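Local coordinates for protein F2 like fibronectin-binding protein (Streptococcus pneumoniae, PDB 5A0N) that probably acts as a surface adhesin that attaches the pneumococcus to its host covalently through a reactive internal thioester, at residues Y163-F168 with A175-R180. Sequence-based numbering, arbitrary orientation.
Sequences YIYEKF and ALEMIR
One methyl of Leu176, CD2, touches two aromatic rings of the segment 163-168. It meets the Tyr165 ring at its edge, near the ring plane, with CD2 4.2 Å from Tyr165 CE1, and approaches the Phe168 ring obliquely, 4.0 Å from Phe168 CE2. The side chains of Phe168 and Leu176 cross at about a right angle, and CD2 makes both contacts. The Tyr165 ring swings out toward helix 170-182 because its CG lies anti to the backbone N (chi1 -167°), which carries the phenol to Glu177. There the ring and the carboxylate are nearly coplanar, 8° apart, but Tyr165 OH and Glu177 OE2 stand 4.1 Å from each other and are joined through a water. This water lies in the plane of the Tyr165 ring, 2.6 Å from Tyr165 OH, and donates to Glu177 OE2 over 3.0 Å. The same leucine lies over one face of the Arg180 guanidinium, with CG above its centre; Arg180 also forms a salt bridge with Glu146 of helix 132-152. A type I beta turn from Tyr165 to Phe168 follows on from the short helix 162-165 and leads to helix 170-182, and the contact is helix-to-helix packing within the helical insertion of the thioester adhesin domain.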
loop_
_atom_site.group_PDB
_atom_site.type_symbol
_atom_site.label_atom_id
_atom_site.label_comp_id
_atom_site.label_asym_id
_atom_site.label_seq_id
_atom_site.Cartn_x
_atom_site.Cartn_y
_atom_site.Cartn_z
ATOM N N TYR A 163 -19.389 0.085 7.034
ATOM C CA TYR A 163 -18.750 -0.909 7.902
ATOM C C TYR A 163 -17.255 -0.680 8.086
ATOM O O TYR A 163 -16.658 -1.053 9.092
ATOM C CB TYR A 163 -19.008 -2.325 7.388
ATOM C CG TYR A 163 -18.191 -2.809 6.190
ATOM C CD1 TYR A 163 -18.368 -2.266 4.895
ATOM C CD2 TYR A 163 -17.270 -3.852 6.354
ATOM C CE1 TYR A 163 -17.641 -2.745 3.830
ATOM C CE2 TYR A 163 -16.570 -4.348 5.285
ATOM C CZ TYR A 163 -16.738 -3.780 4.022
ATOM O OH TYR A 163 -16.024 -4.333 2.996
ATOM N N ILE A 164 -16.633 -0.064 7.094
ATOM C CA ILE A 164 -15.225 0.307 7.207
ATOM C C ILE A 164 -15.122 1.657 7.917
ATOM O O ILE A 164 -14.340 1.826 8.839
ATOM C CB ILE A 164 -14.549 0.344 5.802
ATOM C CG1 ILE A 164 -14.472 -1.093 5.208
ATOM C CG2 ILE A 164 -13.153 0.940 5.919
ATOM C CD1 ILE A 164 -14.352 -1.111 3.715
ATOM N N TYR A 165 -15.904 2.633 7.457
ATOM C CA TYR A 165 -15.793 3.979 8.001
ATOM C C TYR A 165 -15.946 4.013 9.510
ATOM O O TYR A 165 -15.203 4.701 10.213
ATOM C CB TYR A 165 -16.835 4.885 7.376
ATOM C CG TYR A 165 -16.562 6.341 7.655
ATOM C CD1 TYR A 165 -15.563 7.034 6.961
ATOM C CD2 TYR A 165 -17.293 7.027 8.584
ATOM C CE1 TYR A 165 -15.312 8.368 7.202
ATOM C CE2 TYR A 165 -17.046 8.374 8.837
ATOM C CZ TYR A 165 -16.061 9.032 8.142
ATOM O OH TYR A 165 -15.793 10.382 8.372
ATOM N N GLU A 166 -16.895 3.233 10.024
ATOM C CA GLU A 166 -17.212 3.280 11.443
ATOM C C GLU A 166 -16.075 2.689 12.297
ATOM O O GLU A 166 -16.026 2.905 13.500
ATOM C CB GLU A 166 -18.539 2.570 11.748
ATOM C CG GLU A 166 -18.490 1.054 11.565
ATOM C CD GLU A 166 -19.865 0.382 11.669
ATOM O OE1 GLU A 166 -20.890 1.097 11.749
ATOM O OE2 GLU A 166 -19.912 -0.873 11.666
ATOM N N LYS A 167 -15.162 1.947 11.676
ATOM C CA LYS A 167 -13.996 1.419 12.378
ATOM C C LYS A 167 -12.853 2.425 12.455
ATOM O O LYS A 167 -11.909 2.234 13.206
ATOM C CB LYS A 167 -13.492 0.138 11.715
ATOM C CG LYS A 167 -14.467 -1.020 11.728
ATOM C CD LYS A 167 -13.820 -2.192 10.987
ATOM C CE LYS A 167 -14.462 -3.534 11.287
ATOM N NZ LYS A 167 -15.846 -3.611 10.766
ATOM N N PHE A 168 -12.923 3.486 11.652
ATOM C CA PHE A 168 -11.865 4.479 11.645
ATOM C C PHE A 168 -11.870 5.268 12.960
ATOM O O PHE A 168 -12.930 5.582 13.511
ATOM C CB PHE A 168 -12.034 5.487 10.497
ATOM C CG PHE A 168 -11.668 4.983 9.119
ATOM C CD1 PHE A 168 -10.864 3.869 8.909
ATOM C CD2 PHE A 168 -12.079 5.674 8.024
ATOM C CE1 PHE A 168 -10.554 3.458 7.623
ATOM C CE2 PHE A 168 -11.753 5.277 6.755
ATOM C CZ PHE A 168 -10.981 4.182 6.538
ATOM N N ALA A 175 -7.957 12.699 8.759
ATOM C CA ALA A 175 -6.930 12.510 7.755
ATOM C C ALA A 175 -7.538 12.213 6.391
ATOM O O ALA A 175 -7.009 12.688 5.373
ATOM C CB ALA A 175 -5.994 11.381 8.149
ATOM N N LEU A 176 -8.595 11.421 6.339
ATOM C CA LEU A 176 -9.232 11.099 5.053
ATOM C C LEU A 176 -9.762 12.367 4.368
ATOM O O LEU A 176 -9.653 12.503 3.154
ATOM C CB LEU A 176 -10.331 10.075 5.266
ATOM C CG LEU A 176 -11.013 9.542 4.008
ATOM C CD1 LEU A 176 -10.024 8.967 3.025
ATOM C CD2 LEU A 176 -12.093 8.556 4.445
ATOM N N GLU A 177 -10.319 13.280 5.146
ATOM C CA GLU A 177 -10.814 14.533 4.590
ATOM C C GLU A 177 -9.668 15.379 4.059
ATOM O O GLU A 177 -9.798 16.073 3.043
ATOM C CB GLU A 177 -11.641 15.285 5.621
ATOM C CG GLU A 177 -12.883 14.509 5.969
ATOM C CD GLU A 177 -13.640 15.005 7.156
ATOM O OE1 GLU A 177 -13.466 16.129 7.543
ATOM O OE2 GLU A 177 -14.438 14.232 7.713
ATOM N N MET A 178 -8.545 15.375 4.774
ATOM C CA MET A 178 -7.371 16.100 4.293
ATOM C C MET A 178 -6.790 15.478 3.025
ATOM O O MET A 178 -6.448 16.191 2.086
ATOM C CB MET A 178 -6.319 16.220 5.385
ATOM C CG MET A 178 -6.807 17.000 6.598
ATOM S SD MET A 178 -5.634 16.811 7.982
ATOM C CE MET A 178 -6.612 17.149 9.393
ATOM N N ILE A 179 -6.684 14.149 3.000
ATOM C CA ILE A 179 -6.261 13.460 1.784
ATOM C C ILE A 179 -7.138 13.891 0.600
ATOM O O ILE A 179 -6.633 14.209 -0.481
ATOM C CB ILE A 179 -6.344 11.929 1.935
ATOM C CG1 ILE A 179 -5.271 11.408 2.904
ATOM C CG2 ILE A 179 -6.248 11.232 0.589
ATOM C CD1 ILE A 179 -5.534 9.991 3.407
ATOM N N ARG A 180 -8.455 13.883 0.799
ATOM C CA ARG A 180 -9.375 14.177 -0.311
ATOM C C ARG A 180 -9.269 15.622 -0.764
ATOM O O ARG A 180 -9.447 15.908 -1.952
ATOM C CB ARG A 180 -10.801 13.849 0.086
ATOM C CG ARG A 180 -10.988 12.342 0.112
ATOM C CD ARG A 180 -12.347 11.857 0.569
ATOM N NE ARG A 180 -12.392 10.406 0.381
ATOM C CZ ARG A 180 -13.247 9.579 0.930
ATOM N NH1 ARG A 180 -14.214 10.022 1.702
ATOM N NH2 ARG A 180 -13.123 8.290 0.692
HETATM O O HOH W 1 -13.849 11.353 7.027
#